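Local coordinates for protein putative sortase (Streptococcus pneumoniae, PDB 2W1J) that probably acts as a class C sortase, a transpeptidase that links pilin subunits covalently during assembly of the pneumococcal pilus fibre, at residues A[42-47]-A[113-118]; A[48-53]-A[84-89]; A[76-81]-A[121-126]; A[155-160]-A[184-189]. All blocks are in the same frame, centred on the assembly; numbering follows the deposited sequence. Where two conformers were deposited one is given.

Contact 1 of 4, residues A[42-47]-A[113-118]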
loop_
_atom_site.group_PDB
_atom_site.type_symbol
_atom_site.label_atom_id
_atom_site.label_comp_id
_atom_site.label_asym_id
_atom_site.label_seq_id
_atom_site.Cartn_x
_atom_site.Cartn_y
_atom_site.Cartn_z
ATOM N N ASP A 42 -14.254 -3.937 1.627
ATOM C CA ASP A 42 -13.998 -2.652 2.285
ATOM C C ASP A 42 -13.300 -2.918 3.613
ATOM O O ASP A 42 -13.871 -3.565 4.488
ATOM C CB ASP A 42 -15.321 -1.915 2.532
ATOM C CG ASP A 42 -15.158 -0.662 3.380
ATOM O OD1 ASP A 42 -14.119 0.017 3.254
ATOM O OD2 ASP A 42 -16.103 -0.336 4.129
ATOM N N PRO A 43 -12.063 -2.423 3.777
ATOM C CA PRO A 43 -11.304 -2.773 4.981
ATOM C C PRO A 43 -12.004 -2.459 6.296
ATOM O O PRO A 43 -11.722 -3.099 7.309
ATOM C CB PRO A 43 -10.043 -1.916 4.851
ATOM C CG PRO A 43 -9.838 -1.813 3.379
ATOM C CD PRO A 43 -11.231 -1.700 2.796
ATOM N N TRP A 44 -12.898 -1.476 6.289
ATOM C CA TRP A 44 -13.500 -1.026 7.538
ATOM C C TRP A 44 -14.807 -1.745 7.869
ATOM O O TRP A 44 -15.414 -1.496 8.911
ATOM C CB TRP A 44 -13.650 0.497 7.549
ATOM C CG TRP A 44 -12.311 1.187 7.549
ATOM C CD1 TRP A 44 -11.576 1.541 8.641
ATOM C CD2 TRP A 44 -11.529 1.556 6.404
ATOM N NE1 TRP A 44 -10.390 2.121 8.250
ATOM C CE2 TRP A 44 -10.342 2.151 6.882
ATOM C CE3 TRP A 44 -11.726 1.458 5.024
ATOM C CZ2 TRP A 44 -9.352 2.635 6.027
ATOM C CZ3 TRP A 44 -10.740 1.943 4.177
ATOM C CH2 TRP A 44 -9.566 2.519 4.682
ATOM N N SER A 45 -15.219 -2.661 6.999
ATOM C CA SER A 45 -16.398 -3.483 7.259
ATOM C C SER A 45 -16.070 -4.549 8.300
ATOM O O SER A 45 -14.911 -4.918 8.480
ATOM C CB SER A 45 -16.879 -4.146 5.970
ATOM O OG SER A 45 -15.999 -5.182 5.570
ATOM N N GLU A 46 -17.095 -5.055 8.978
ATOM C CA GLU A 46 -16.889 -6.049 10.026
ATOM C C GLU A 46 -16.215 -7.314 9.504
ATOM O O GLU A 46 -15.330 -7.866 10.158
ATOM C CB GLU A 46 -18.210 -6.392 10.724
ATOM C CG GLU A 46 -18.701 -5.300 11.655
ATOM C CD GLU A 46 -17.741 -5.046 12.799
ATOM O OE1 GLU A 46 -17.339 -6.025 13.462
ATOM O OE2 GLU A 46 -17.389 -3.869 13.035
ATOM N N GLU A 47 -16.626 -7.758 8.320
ATOM C CA GLU A 47 -16.088 -8.977 7.723
ATOM C C GLU A 47 -14.588 -8.857 7.460
ATOM O O GLU A 47 -13.840 -9.823 7.602
ATOM C CB GLU A 47 -16.832 -9.310 6.426
ATOM C CG GLU A 47 -16.327 -10.555 5.707
ATOM C CD GLU A 47 -16.850 -10.663 4.287
ATOM O OE1 GLU A 47 -17.928 -10.096 4.008
ATOM O OE2 GLU A 47 -16.185 -11.316 3.453
ATOM N N THR A 113 -3.636 0.880 2.405
ATOM C CA THR A 113 -4.745 1.370 3.225
ATOM C C THR A 113 -4.264 1.784 4.613
ATOM O O THR A 113 -3.444 1.084 5.204
ATOM C CB THR A 113 -5.717 0.201 3.451
ATOM O OG1 THR A 113 -5.989 -0.455 2.207
ATOM C CG2 THR A 113 -7.006 0.665 4.102
ATOM N N ALA A 114 -4.802 2.872 5.155
ATOM C CA ALA A 114 -4.538 3.194 6.557
ATOM C C ALA A 114 -5.622 4.113 7.102
ATOM O O ALA A 114 -6.384 4.716 6.334
ATOM C CB ALA A 114 -3.146 3.821 6.735
ATOM N N HIS A 115 -5.692 4.213 8.425
ATOM C CA HIS A 115 -6.752 4.972 9.085
ATOM C C HIS A 115 -6.602 6.478 8.922
ATOM O O HIS A 115 -5.505 7.001 8.709
ATOM C CB HIS A 115 -6.756 4.679 10.584
ATOM C CG HIS A 115 -7.301 3.336 10.950
ATOM N ND1 HIS A 115 -8.488 2.846 10.448
ATOM C CD2 HIS A 115 -6.844 2.400 11.816
ATOM C CE1 HIS A 115 -8.730 1.658 10.975
ATOM N NE2 HIS A 115 -7.752 1.367 11.814
ATOM N N THR A 116 -7.728 7.171 9.077
ATOM C CA THR A 116 -7.749 8.607 9.329
ATOM C C THR A 116 -8.461 8.835 10.660
ATOM O O THR A 116 -9.492 8.218 10.933
ATOM C CB THR A 116 -8.496 9.390 8.213
ATOM O OG1 THR A 116 -7.648 9.554 7.058
ATOM C CG2 THR A 116 -8.902 10.760 8.700
ATOM N N GLY A 117 -7.897 9.696 11.502
ATOM C CA GLY A 117 -8.593 10.108 12.718
ATOM C C GLY A 117 -8.403 9.219 13.934
ATOM O O GLY A 117 -9.105 9.389 14.926
ATOM N N LEU A 118 -7.462 8.275 13.888
ATOM C CA LEU A 118 -7.112 7.505 15.083
ATOM C C LEU A 118 -6.545 8.441 16.130
ATOM O O LEU A 118 -5.691 9.267 15.824
ATOM C CB LEU A 118 -6.029 6.485 14.758
ATOM C CG LEU A 118 -6.438 5.208 14.047
ATOM C CD1 LEU A 118 -5.256 4.255 14.090
ATOM C CD2 LEU A 118 -7.647 4.593 14.725
#
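Trp-44 and His-115 both hold CG anti to their own carbonyl carbon, beside the backbone N. For Trp-44 (chi1 -66°), with chi2 -89° turning the indole, this carries the pyrrole rim toward the imidazole of His-115. The rings meet rim to rim, neither lying over the other: the five-membered ring of Trp-44 and the imidazole have centroids 5.0 Å apart and planes at 52°. Their nearest polar atoms, Trp-44 NE1 and His-115 ND1, are 3.0 Å apart, and ND1 hydrogen-bonds to a bound glycerol. Further round the indole edge, CZ2 of Trp-44 lies 3.6 Å from the carbonyl O of Ala-114, again near the ring plane. CB of Pro-43 sits over one face, 3.8 Å above the plane and displaced toward the rim. The methyl CG2 of Thr-113 approaches CH2 of Trp-44 obliquely, but Thr-113 was modelled in two conformers and the 3.2 Å separation is doubtful. A large flat side chain suits this place because its long edge can meet a carbonyl and an imidazole while Pro-43 lies over a face.

Asp-42, Pro-43 and Trp-44 form the Asp-Pro-Trp sequence familiar from the lid of class C sortases. A type I turn shapes it: the carbonyl O of Asp-42 accepts both the backbone N of Ser-45 and its OG, the latter at 2.9 Å, and proline fits the turn's second position. Ser-45 holds the N-cap position of helix 46-49, its OG making a weak bond to Met-48 N. The turn leads into that helix and packs against the end of strand 108-113, while the indole also packs on Leu-175 and Cys-177 of strand 170-178.

Contact 2 of 4, residues A[48-53]-A[84-89]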
loop_
_atom_site.group_PDB
_atom_site.type_symbol
_atom_site.label_atom_id
_atom_site.label_comp_id
_atom_site.label_asym_id
_atom_site.label_seq_id
_atom_site.Cartn_x
_atom_site.Cartn_y
_atom_site.Cartn_z
ATOM N N MET A 48 -14.148 -7.660 7.087
ATOM C CA MET A 48 -12.741 -7.455 6.762
ATOM C C MET A 48 -11.898 -7.200 8.007
ATOM O O MET A 48 -10.765 -7.671 8.100
ATOM C CB MET A 48 -12.582 -6.324 5.743
ATOM C CG MET A 48 -13.238 -6.622 4.403
ATOM S SD MET A 48 -12.369 -7.911 3.482
ATOM C CE MET A 48 -10.859 -7.038 3.070
ATOM N N LYS A 49 -12.456 -6.472 8.972
ATOM C CA LYS A 49 -11.758 -6.210 10.228
ATOM C C LYS A 49 -11.332 -7.508 10.913
ATOM O O LYS A 49 -10.282 -7.561 11.550
ATOM C CB LYS A 49 -12.639 -5.396 11.190
ATOM C CG LYS A 49 -12.828 -3.935 10.808
ATOM C CD LYS A 49 -13.806 -3.236 11.744
ATOM C CE LYS A 49 -13.093 -2.599 12.926
ATOM N NZ LYS A 49 -12.447 -1.297 12.564
ATOM N N LYS A 50 -12.155 -8.546 10.780
ATOM C CA LYS A 50 -11.974 -9.775 11.553
ATOM C C LYS A 50 -11.253 -10.870 10.774
ATOM O O LYS A 50 -11.225 -12.027 11.196
ATOM C CB LYS A 50 -13.323 -10.303 12.051
ATOM C CG LYS A 50 -14.120 -9.315 12.888
ATOM C CD LYS A 50 -13.497 -9.107 14.263
ATOM C CE LYS A 50 -14.408 -8.290 15.170
ATOM N NZ LYS A 50 -14.615 -6.900 14.668
ATOM N N LYS A 51 -10.661 -10.503 9.642
ATOM C CA LYS A 51 -9.945 -11.466 8.815
ATOM C C LYS A 51 -8.746 -12.052 9.551
ATOM O O LYS A 51 -8.143 -11.399 10.402
ATOM C CB LYS A 51 -9.488 -10.810 7.513
ATOM C CG LYS A 51 -10.629 -10.317 6.640
ATOM C CD LYS A 51 -11.437 -11.484 6.101
ATOM C CE LYS A 51 -12.615 -11.000 5.275
ATOM N NZ LYS A 51 -13.471 -12.129 4.820
ATOM N N GLY A 52 -8.407 -13.293 9.226
ATOM C CA GLY A 52 -7.260 -13.946 9.840
ATOM C C GLY A 52 -5.969 -13.374 9.286
ATOM O O GLY A 52 -5.986 -12.453 8.472
ATOM N N ARG A 53 -4.842 -13.914 9.737
ATOM C CA ARG A 53 -3.549 -13.492 9.211
ATOM C C ARG A 53 -3.511 -13.705 7.703
ATOM O O ARG A 53 -4.103 -14.651 7.186
ATOM C CB ARG A 53 -2.405 -14.259 9.880
ATOM C CG ARG A 53 -2.115 -13.839 11.317
ATOM C CD ARG A 53 -0.831 -14.473 11.830
ATOM N NE ARG A 53 -0.683 -14.315 13.274
ATOM C CZ ARG A 53 0.426 -14.601 13.945
ATOM N NH1 ARG A 53 1.495 -15.053 13.302
ATOM N NH2 ARG A 53 0.473 -14.430 15.260
ATOM N N THR A 84 -5.682 -6.319 5.484
ATOM C CA THR A 84 -6.217 -5.104 6.076
ATOM C C THR A 84 -7.005 -5.402 7.344
ATOM O O THR A 84 -7.906 -4.651 7.712
ATOM C CB THR A 84 -7.111 -4.323 5.081
ATOM O OG1 THR A 84 -8.098 -5.197 4.523
ATOM C CG2 THR A 84 -6.271 -3.738 3.941
ATOM N N ALA A 85 -6.657 -6.499 8.011
ATOM C CA ALA A 85 -7.289 -6.848 9.283
ATOM C C ALA A 85 -7.143 -5.729 10.312
ATOM O O ALA A 85 -6.228 -4.916 10.236
ATOM C CB ALA A 85 -6.707 -8.148 9.820
ATOM N N GLU A 86 -8.027 -5.708 11.307
ATOM C CA GLU A 86 -8.011 -4.624 12.286
ATOM C C GLU A 86 -6.663 -4.478 12.989
ATOM O O GLU A 86 -6.195 -3.364 13.216
ATOM C CB GLU A 86 -9.165 -4.742 13.289
ATOM C CG GLU A 86 -9.132 -5.969 14.171
ATOM C CD GLU A 86 -10.415 -6.145 14.955
ATOM O OE1 GLU A 86 -11.318 -5.288 14.827
ATOM O OE2 GLU A 86 -10.520 -7.142 15.696
ATOM N N GLU A 87 -6.028 -5.603 13.310
ATOM C CA GLU A 87 -4.727 -5.571 13.968
ATOM C C GLU A 87 -3.669 -4.885 13.105
ATOM O O GLU A 87 -2.834 -4.136 13.613
ATOM C CB GLU A 87 -4.271 -6.984 14.336
ATOM C CG GLU A 87 -5.159 -7.683 15.359
ATOM C CD GLU A 87 -6.246 -8.540 14.726
ATOM O OE1 GLU A 87 -6.688 -8.230 13.598
ATOM O OE2 GLU A 87 -6.661 -9.529 15.367
ATOM N N VAL A 88 -3.719 -5.128 11.799
ATOM C CA VAL A 88 -2.757 -4.529 10.875
ATOM C C VAL A 88 -2.917 -3.008 10.834
ATOM O O VAL A 88 -1.937 -2.268 10.950
ATOM C CB VAL A 88 -2.877 -5.134 9.456
ATOM C CG1 VAL A 88 -2.297 -4.191 8.401
ATOM C CG2 VAL A 88 -2.188 -6.488 9.406
ATOM N N LEU A 89 -4.156 -2.537 10.725
ATOM C CA LEU A 89 -4.397 -1.099 10.631
ATOM C C LEU A 89 -4.147 -0.365 11.947
ATOM O O LEU A 89 -4.007 0.855 11.976
ATOM C CB LEU A 89 -5.802 -0.806 10.100
ATOM C CG LEU A 89 -6.083 -1.356 8.698
ATOM C CD1 LEU A 89 -7.426 -0.876 8.184
ATOM C CD2 LEU A 89 -4.980 -0.969 7.724
HETATM O O HOH W 1 -9.097 -7.193 5.988
HETATM O O HOH W 2 -8.584 -9.784 12.521
#
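Glu-86 and Lys-49 join the C-terminal end of the one-turn helix 46-49, which follows the lid sequence of this class C sortase, to the N-terminal end of helix 86-91. The close-packed part is centred on the carbonyl O of Lys-49, which takes the backbone N-H of Glu-86 in a nearly straight bond (2.9 Å, 168°). A carbonyl at the end of one helix thereby satisfies an amide at the start of the next. CG of Glu-86 lies between its backbone N and carbonyl carbon (chi1 64°), and this folds the side chain back along the same acceptor, with CG 3.3 Å from Lys-49 O. Ala-85, the N-cap residue, is small enough to let the chains close: its CB comes to 3.6 Å from the carbonyl O of Lys-51. On the buried flank, CE of Met-48 lies 3.6 Å from OG1 of Thr-84, the flexible thioether chain bending twice to get there.

Toward solvent the fit is looser. Lys-50 NZ and Glu-86 OE1 form only a long salt bridge of 3.7 Å, and the lysine's stronger partner is Glu-46. NZ of Lys-49 remains 4.7 Å from OE1 of Glu-86, not in contact, where any attraction is probably modest; the long, flexible lysines suit such a rim. Lys-51 likewise turns its amine to Glu-47. Water also bridges the segments. On the buried flank, a single molecule donates to the carbonyl O of Met-48 and is hydrogen-bonded to OG1 of Thr-84, at 2.7 Å from each.

Contact 3 of 4, residues A[76-81]-A[121-126]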
loop_
_atom_site.group_PDB
_atom_site.type_symbol
_atom_site.label_atom_id
_atom_site.label_comp_id
_atom_site.label_asym_id
_atom_site.label_seq_id
_atom_site.Cartn_x
_atom_site.Cartn_y
_atom_site.Cartn_z
ATOM N N VAL A 76 4.986 11.337 6.548
ATOM C CA VAL A 76 4.482 9.989 6.782
ATOM C C VAL A 76 5.523 8.955 6.365
ATOM O O VAL A 76 6.152 9.084 5.312
ATOM C CB VAL A 76 3.180 9.754 5.993
ATOM C CG1 VAL A 76 2.832 8.280 5.946
ATOM C CG2 VAL A 76 2.055 10.561 6.589
ATOM N N ASP A 77 5.749 7.952 7.206
ATOM C CA ASP A 77 6.522 6.789 6.792
ATOM C C ASP A 77 5.939 5.629 7.574
ATOM O O ASP A 77 6.156 5.512 8.783
ATOM C CB ASP A 77 8.021 6.963 7.061
ATOM C CG ASP A 77 8.889 6.070 6.170
ATOM O OD1 ASP A 77 8.347 5.246 5.393
ATOM O OD2 ASP A 77 10.129 6.194 6.245
ATOM N N LEU A 78 5.152 4.800 6.893
ATOM C CA LEU A 78 4.416 3.730 7.569
ATOM C C LEU A 78 4.839 2.368 7.059
ATOM O O LEU A 78 4.949 2.164 5.852
ATOM C CB LEU A 78 2.916 3.867 7.327
ATOM C CG LEU A 78 2.168 4.978 8.047
ATOM C CD1 LEU A 78 0.712 4.922 7.610
ATOM C CD2 LEU A 78 2.288 4.813 9.558
ATOM N N PRO A 79 5.039 1.414 7.974
ATOM C CA PRO A 79 5.258 0.047 7.526
ATOM C C PRO A 79 3.987 -0.499 6.889
ATOM O O PRO A 79 2.872 -0.108 7.281
ATOM C CB PRO A 79 5.560 -0.703 8.820
ATOM C CG PRO A 79 4.844 0.082 9.883
ATOM C CD PRO A 79 4.884 1.518 9.438
ATOM N N VAL A 80 4.153 -1.371 5.897
ATOM C CA VAL A 80 3.029 -1.970 5.190
ATOM C C VAL A 80 2.994 -3.461 5.491
ATOM O O VAL A 80 4.007 -4.160 5.345
ATOM C CB VAL A 80 3.159 -1.763 3.655
ATOM C CG1 VAL A 80 2.027 -2.458 2.930
ATOM C CG2 VAL A 80 3.195 -0.282 3.308
ATOM N N TYR A 81 1.832 -3.945 5.917
ATOM C CA TYR A 81 1.632 -5.362 6.218
ATOM C C TYR A 81 0.654 -5.953 5.225
ATOM O O TYR A 81 -0.120 -5.220 4.609
ATOM C CB TYR A 81 1.069 -5.541 7.631
ATOM C CG TYR A 81 1.992 -5.018 8.697
ATOM C CD1 TYR A 81 1.915 -3.706 9.132
ATOM C CD2 TYR A 81 2.966 -5.838 9.254
ATOM C CE1 TYR A 81 2.778 -3.226 10.101
ATOM C CE2 TYR A 81 3.831 -5.365 10.217
ATOM C CZ TYR A 81 3.738 -4.057 10.631
ATOM O OH TYR A 81 4.604 -3.598 11.599
ATOM N N ALA A 121 -2.398 7.613 16.654
ATOM C CA ALA A 121 -1.397 7.651 15.598
ATOM C C ALA A 121 -2.017 8.293 14.378
ATOM O O ALA A 121 -3.169 8.017 14.028
ATOM C CB ALA A 121 -0.928 6.249 15.268
ATOM N N LYS A 122 -1.252 9.153 13.721
ATOM C CA LYS A 122 -1.818 9.916 12.620
ATOM C C LYS A 122 -2.110 9.071 11.378
ATOM O O LYS A 122 -3.043 9.379 10.643
ATOM C CB LYS A 122 -0.963 11.142 12.284
ATOM C CG LYS A 122 0.427 10.820 11.792
ATOM C CD LYS A 122 1.272 12.077 11.633
ATOM C CE LYS A 122 2.471 11.797 10.747
ATOM N NZ LYS A 122 3.332 13.002 10.602
ATOM N N MET A 123 -1.355 7.991 11.175
ATOM C CA MET A 123 -1.563 7.123 10.009
ATOM C C MET A 123 -1.748 7.964 8.740
ATOM O O MET A 123 -0.855 8.736 8.399
ATOM C CB MET A 123 -2.717 6.138 10.246
ATOM C CG MET A 123 -2.535 5.229 11.475
ATOM S SD MET A 123 -1.003 4.280 11.420
ATOM C CE MET A 123 -1.319 3.123 12.752
ATOM N N PHE A 124 -2.891 7.832 8.064
ATOM C CA PHE A 124 -3.147 8.570 6.808
ATOM C C PHE A 124 -4.052 9.806 7.010
ATOM O O PHE A 124 -4.659 10.312 6.068
ATOM C CB PHE A 124 -3.776 7.661 5.742
ATOM C CG PHE A 124 -2.793 6.826 4.939
ATOM C CD1 PHE A 124 -1.412 6.907 5.100
ATOM C CD2 PHE A 124 -3.293 5.952 3.982
ATOM C CE1 PHE A 124 -0.563 6.111 4.323
ATOM C CE2 PHE A 124 -2.463 5.166 3.206
ATOM C CZ PHE A 124 -1.096 5.242 3.363
ATOM N N THR A 125 -4.146 10.306 8.238
ATOM C CA THR A 125 -5.016 11.457 8.500
ATOM C C THR A 125 -4.746 12.630 7.561
ATOM O O THR A 125 -5.685 13.306 7.118
ATOM C CB THR A 125 -4.899 11.922 9.958
ATOM O OG1 THR A 125 -5.425 10.895 10.798
ATOM C CG2 THR A 125 -5.685 13.222 10.189
ATOM N N ASP A 126 -3.474 12.895 7.277
ATOM C CA ASP A 126 -3.123 14.056 6.459
ATOM C C ASP A 126 -3.157 13.790 4.948
ATOM O O ASP A 126 -2.707 14.615 4.155
ATOM C CB ASP A 126 -1.760 14.624 6.872
ATOM C CG ASP A 126 -1.808 15.369 8.198
ATOM O OD1 ASP A 126 -2.893 15.855 8.604
ATOM O OD2 ASP A 126 -0.745 15.466 8.842
#
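The ring of Phe-124 receives Leu-78 and Val-76 differently: CG1 of Val-76 stands at its edge, near the plane and 4.3 Å from CE1, whereas CD1 of Leu-78 approaches obliquely to 3.7 Å from the same CE1. Leu-174 and Thr-176 of strand 170-178, together with Ala-114, also touch this phenyl group. In the sortase beta-barrel fold, the contact seats a type II' beta turn, Lys-122 to Thr-125, against strand 76-82.

Alternate residues of the strand point toward the turn, and the branched Val-76 and Leu-78 provide the apolar surface. The two methyls of Leu-78 divide the work: CD1 goes to the phenyl ring, while CD2 meets SD of Met-123 at 3.8 Å, their side chains crossing at about a right angle. The CB of Met-123 leads away from the strand, but a bend at chi2 (-56°) returns the sulfur. Met-123 occupies the turn position with phi 45°, one that glycine usually favours. At the exposed rim, Lys-122 extends past Val-76 to hydrogen-bond the carbonyl O of Asp-75.

Threonine suits the last corner because it closes the turn twice: the carbonyl O of Lys-122 accepts Thr-125 N and, on a lone pair in the carbonyl plane, Thr-125 OG1, each at 2.8 Å.

Contact 4 of 4, residues A[155-160]-A[184-189]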
loop_
_atom_site.group_PDB
_atom_site.type_symbol
_atom_site.label_atom_id
_atom_site.label_comp_id
_atom_site.label_asym_id
_atom_site.label_seq_id
_atom_site.Cartn_x
_atom_site.Cartn_y
_atom_site.Cartn_z
ATOM N N ILE A 155 -15.091 8.193 -3.037
ATOM C CA ILE A 155 -15.992 7.127 -3.481
ATOM C C ILE A 155 -16.841 6.632 -2.314
ATOM O O ILE A 155 -16.516 6.861 -1.137
ATOM C CB ILE A 155 -15.197 5.896 -4.028
ATOM C CG1 ILE A 155 -14.292 5.310 -2.944
ATOM C CG2 ILE A 155 -14.393 6.260 -5.273
ATOM C CD1 ILE A 155 -13.759 3.898 -3.233
ATOM N N GLU A 156 -17.910 5.917 -2.631
ATOM C CA GLU A 156 -18.598 5.163 -1.588
ATOM C C GLU A 156 -17.811 3.880 -1.301
ATOM O O GLU A 156 -17.073 3.386 -2.163
ATOM C CB GLU A 156 -20.041 4.856 -1.972
ATOM C CG GLU A 156 -20.133 4.046 -3.231
ATOM C CD GLU A 156 -21.549 3.795 -3.682
ATOM O OE1 GLU A 156 -22.423 4.662 -3.451
ATOM O OE2 GLU A 156 -21.771 2.725 -4.283
ATOM N N PRO A 157 -17.961 3.340 -0.086
ATOM C CA PRO A 157 -17.053 2.299 0.385
ATOM C C PRO A 157 -16.998 1.000 -0.417
ATOM O O PRO A 157 -15.984 0.311 -0.374
ATOM C CB PRO A 157 -17.534 2.042 1.813
ATOM C CG PRO A 157 -18.052 3.378 2.250
ATOM C CD PRO A 157 -18.750 3.914 1.020
ATOM N N THR A 158 -18.065 0.644 -1.121
ATOM C CA THR A 158 -18.062 -0.643 -1.825
ATOM C C THR A 158 -17.877 -0.524 -3.333
ATOM O O THR A 158 -18.042 -1.504 -4.068
ATOM C CB THR A 158 -19.332 -1.455 -1.533
ATOM O OG1 THR A 158 -20.486 -0.653 -1.810
ATOM C CG2 THR A 158 -19.347 -1.894 -0.080
ATOM N N ASN A 159 -17.553 0.679 -3.793
ATOM C CA ASN A 159 -17.223 0.888 -5.196
ATOM C C ASN A 159 -15.725 0.689 -5.389
ATOM O O ASN A 159 -14.927 1.514 -4.954
ATOM C CB ASN A 159 -17.615 2.304 -5.621
ATOM C CG ASN A 159 -17.127 2.647 -7.017
ATOM O OD1 ASN A 159 -16.724 1.767 -7.781
ATOM N ND2 ASN A 159 -17.152 3.931 -7.353
ATOM N N PHE A 160 -15.344 -0.422 -6.015
ATOM C CA PHE A 160 -13.933 -0.765 -6.174
ATOM C C PHE A 160 -13.392 -0.486 -7.575
ATOM O O PHE A 160 -12.240 -0.821 -7.872
ATOM C CB PHE A 160 -13.710 -2.241 -5.828
ATOM C CG PHE A 160 -14.233 -2.630 -4.473
ATOM C CD1 PHE A 160 -14.035 -1.804 -3.380
ATOM C CD2 PHE A 160 -14.920 -3.819 -4.291
ATOM C CE1 PHE A 160 -14.512 -2.157 -2.128
ATOM C CE2 PHE A 160 -15.394 -4.182 -3.042
ATOM C CZ PHE A 160 -15.192 -3.344 -1.959
ATOM N N THR A 184 -17.957 8.300 6.090
ATOM C CA THR A 184 -19.014 7.653 5.324
ATOM C C THR A 184 -18.514 7.223 3.943
ATOM O O THR A 184 -19.148 6.390 3.283
ATOM C CB THR A 184 -20.187 8.623 5.130
ATOM O OG1 THR A 184 -19.663 9.891 4.730
ATOM C CG2 THR A 184 -20.978 8.793 6.438
ATOM N N HIS A 185 -17.386 7.785 3.519
ATOM C CA HIS A 185 -16.860 7.584 2.176
ATOM C C HIS A 185 -15.397 7.206 2.267
ATOM O O HIS A 185 -14.864 7.039 3.369
ATOM C CB HIS A 185 -17.077 8.849 1.352
ATOM C CG HIS A 185 -18.522 9.117 1.081
ATOM N ND1 HIS A 185 -19.355 9.699 2.014
ATOM C CD2 HIS A 185 -19.305 8.797 0.022
ATOM C CE1 HIS A 185 -20.578 9.774 1.517
ATOM N NE2 HIS A 185 -20.575 9.230 0.313
ATOM N N ARG A 186 -14.756 7.059 1.117
ATOM C CA ARG A 186 -13.327 6.748 1.090
ATOM C C ARG A 186 -12.618 7.752 0.196
ATOM O O ARG A 186 -13.163 8.184 -0.829
ATOM C CB ARG A 186 -13.056 5.323 0.579
ATOM C CG ARG A 186 -13.865 4.239 1.300
ATOM C CD ARG A 186 -13.449 4.063 2.747
ATOM N NE ARG A 186 -14.269 3.068 3.445
ATOM C CZ ARG A 186 -15.193 3.336 4.362
ATOM N NH1 ARG A 186 -15.467 4.587 4.708
ATOM N NH2 ARG A 186 -15.856 2.333 4.937
ATOM N N LEU A 187 -11.418 8.135 0.616
ATOM C CA LEU A 187 -10.544 9.017 -0.147
ATOM C C LEU A 187 -9.484 8.161 -0.824
ATOM O O LEU A 187 -8.832 7.335 -0.164
ATOM C CB LEU A 187 -9.867 10.008 0.803
ATOM C CG LEU A 187 -8.899 11.012 0.176
ATOM C CD1 LEU A 187 -9.659 11.985 -0.688
ATOM C CD2 LEU A 187 -8.115 11.767 1.247
ATOM N N LEU A 188 -9.310 8.377 -2.123
ATOM C CA LEU A 188 -8.342 7.655 -2.939
ATOM C C LEU A 188 -7.339 8.646 -3.490
ATOM O O LEU A 188 -7.722 9.539 -4.256
ATOM C CB LEU A 188 -9.026 7.006 -4.139
ATOM C CG LEU A 188 -10.077 5.934 -3.907
ATOM C CD1 LEU A 188 -10.462 5.255 -5.200
ATOM C CD2 LEU A 188 -9.646 4.942 -2.881
ATOM N N VAL A 189 -6.075 8.484 -3.130
ATOM C CA VAL A 189 -5.019 9.319 -3.674
ATOM C C VAL A 189 -4.188 8.416 -4.575
ATOM O O VAL A 189 -3.481 7.536 -4.083
ATOM C CB VAL A 189 -4.169 9.932 -2.551
ATOM C CG1 VAL A 189 -2.968 10.662 -3.138
ATOM C CG2 VAL A 189 -5.024 10.884 -1.701
HETATM O O HOH W 3 -13.289 0.884 1.078
#
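Ile-155 and Arg-186 form an antiparallel hydrogen-bonded pair: Ile-155 N donates to Arg-186 O (2.9 Å, 164°), and Arg-186 N returns an equally short bond to Ile-155 O. The guanidinium group is gripped as well. NH2 makes a salt bridge to Asp-42, while NH1 bonds to Asn-183 O and to His-185 O, the latter 2.9 Å away; NH1 stands above the plane of the His-185 carbonyl. A water donates to Pro-157 O at 3.1 Å and accepts a weak bond from Arg-186 NE.

These bonds hold the guanidinium flat beneath Pro-157, whose CG lies 3.5 Å above its plane, over the centre. A rigid proline ring gives a suitable apolar cover for the flat guanidinium, and it also fits the second position of the type I turn from Glu-156 to Asn-159. Farther out, Ile-155 places CG1 between its backbone N and carbonyl carbon (chi1 60°), 3.7 Å from CB of Arg-186, and its CG2 meets CD1 of Leu-188 at 4.1 Å.

Thr-184 and His-185 both face Thr-178, a classic beta bulge where strand 185-194 begins. An arginine on this strand, beside Cys-177, is consistent with the active-site arginine of the sortase fold.

Contact 1 lies between the others, its centre 9 Å from that of contact 2 and 11 Å from that of contact 4. It shares helix 46-49 with contact 2, whereas a salt bridge from Asp-42 OD2 to Arg-186 NH2 (2.8 Å) ties it to contact 4; CE3 of Trp-44 also packs 3.4 Å from Arg-186 NE. Contact 3 adjoins it through His-115 O and Phe-124 N, 2.8 Å apart. Contacts 2 and 4, with centres 18 Å apart, do not touch. His-115, Cys-177 and Arg-186 probably correspond to the His-Cys-Arg active site of sortases, so the 42-47 turn probably closes over that site, with glycerol bound beside His-115.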